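Local coordinates for putative sensory box/GGDEF family protein (Vibrio parahaemolyticus, PDB 3LID), which probably makes cyclic di-GMP from GTP through a GGDEF domain, under control of the extracellular sensor domain described here, at residues E175-S178 / S179-N182. Sequence-based numbering, arbitrary orientation.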
loop_
_atom_site.group_PDB
_atom_site.type_symbol
_atom_site.label_atom_id
_atom_site.label_comp_id
_atom_site.label_asym_id
_atom_site.label_seq_id
_atom_site.Cartn_x
_atom_site.Cartn_y
_atom_site.Cartn_z
ATOM N N GLU A 175 -1.660 -5.079 0.550
ATOM C CA GLU A 175 -2.636 -6.122 0.272
ATOM C C GLU A 175 -4.000 -5.841 0.921
ATOM O O GLU A 175 -5.044 -6.040 0.330
ATOM C CB GLU A 175 -2.077 -7.442 0.802
ATOM C CG GLU A 175 -3.084 -8.621 0.695
ATOM C CD GLU A 175 -2.470 -9.912 1.256
ATOM O OE1 GLU A 175 -1.927 -9.859 2.381
ATOM O OE2 GLU A 175 -2.502 -10.952 0.573
ATOM N N TYR A 176 -3.967 -5.377 2.165
ATOM C CA TYR A 176 -5.205 -4.997 2.836
ATOM C C TYR A 176 -5.870 -3.836 2.031
ATOM O O TYR A 176 -7.101 -3.907 1.785
ATOM C CB TYR A 176 -4.888 -4.459 4.253
ATOM C CG TYR A 176 -6.073 -3.858 4.892
ATOM C CD1 TYR A 176 -7.066 -4.686 5.457
ATOM C CD2 TYR A 176 -6.237 -2.443 4.909
ATOM C CE1 TYR A 176 -8.222 -4.136 6.001
ATOM C CE2 TYR A 176 -7.424 -1.880 5.454
ATOM C CZ TYR A 176 -8.355 -2.724 5.990
ATOM O OH TYR A 176 -9.515 -2.104 6.509
ATOM N N LEU A 177 -5.100 -2.783 1.730
ATOM C CA LEU A 177 -5.698 -1.644 1.051
ATOM C C LEU A 177 -6.298 -2.112 -0.293
ATOM O O LEU A 177 -7.360 -1.634 -0.673
ATOM C CB LEU A 177 -4.739 -0.529 0.740
ATOM C CG LEU A 177 -4.372 0.218 2.029
ATOM C CD1 LEU A 177 -3.285 1.305 1.608
ATOM C CD2 LEU A 177 -5.622 0.850 2.706
ATOM N N SER A 178 -5.571 -2.973 -1.034
ATOM C CA SER A 178 -6.106 -3.534 -2.304
ATOM C C SER A 178 -7.407 -4.263 -2.087
ATOM O O SER A 178 -8.347 -4.107 -2.888
ATOM C CB SER A 178 -5.063 -4.504 -2.940
ATOM O OG SER A 178 -3.955 -3.682 -3.235
ATOM N N SER A 179 -7.467 -5.087 -1.048
ATOM C CA SER A 179 -8.654 -5.853 -0.733
ATOM C C SER A 179 -9.805 -4.901 -0.397
ATOM O O SER A 179 -10.938 -5.144 -0.760
ATOM C CB SER A 179 -8.378 -6.784 0.471
ATOM O OG SER A 179 -9.591 -7.437 0.908
ATOM N N LEU A 180 -9.495 -3.779 0.231
ATOM C CA LEU A 180 -10.527 -2.828 0.689
ATOM C C LEU A 180 -11.038 -1.995 -0.489
ATOM O O LEU A 180 -12.254 -1.712 -0.563
ATOM C CB LEU A 180 -9.898 -1.875 1.763
ATOM C CG LEU A 180 -10.761 -0.801 2.391
ATOM C CD1 LEU A 180 -11.799 -1.495 3.314
ATOM C CD2 LEU A 180 -9.882 0.188 3.156
ATOM N N LEU A 181 -10.156 -1.577 -1.387
ATOM C CA LEU A 181 -10.460 -0.469 -2.270
ATOM C C LEU A 181 -10.656 -0.884 -3.738
ATOM O O LEU A 181 -11.227 -0.098 -4.524
ATOM C CB LEU A 181 -9.418 0.638 -2.223
ATOM C CG LEU A 181 -9.265 1.242 -0.820
ATOM C CD1 LEU A 181 -8.174 2.303 -0.879
ATOM C CD2 LEU A 181 -10.576 1.764 -0.403
ATOM N N ASN A 182 -10.070 -1.991 -4.135
ATOM C CA ASN A 182 -9.844 -2.175 -5.597
ATOM C C ASN A 182 -10.957 -2.962 -6.310
ATOM O O ASN A 182 -10.805 -3.249 -7.511
ATOM C CB ASN A 182 -8.542 -2.859 -5.909
ATOM C CG ASN A 182 -7.358 -2.029 -5.540
ATOM O OD1 ASN A 182 -7.504 -0.861 -5.138
ATOM N ND2 ASN A 182 -6.158 -2.670 -5.552
#
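Four backbone hydrogen bonds, each from an N-H to the carbonyl oxygen four residues earlier, bind S179-N182 to E175-S178. The bond from S179 N to E175 O, 2.9 Å, is the straightest of the four, with 158° at the hydrogen. L180 N to Y176 O and L181 N to L177 O follow, and N182 N closes the last turn on S178 O at 3.0 Å. Weak bonds to the third residue back, L180 N to L177 O and L181 N to S178 O, accompany them.

S178 fits its place because its short side chain can turn back on the helix: with OG beside its own N (chi1 -63°), the hydroxyl hydrogen-bonds to I174 O. N182 folds its amide back over the final turn, bringing ND2 to 3.4 Å from S178 CA, while OD1 accepts a hydrogen bond from the hydroxyl of Y30 in helix 9-45. The polar amide thus fits a buried helix end.

On another side, L180 CD2 lies 3.9 Å from Y176 CE2, the two side chains crossing obliquely. Both have CG anti to the backbone N, which sends them out from successive turns so that the leucine methyls meet the hydroxyl end of the ring; F99 meets that ring edge-to-face. L177 CD2 approaches L180 CD2 more loosely, at 4.3 Å. Aliphatic L177 and L181 suit their buried places, both packing on I33 of the long helix 9-45.

This is a short alpha-helix linking strand 163-173 of one sheet to strand 183-184 of the next, within the tandem-sheet, long-helix architecture of a PDC-fold sensor domain.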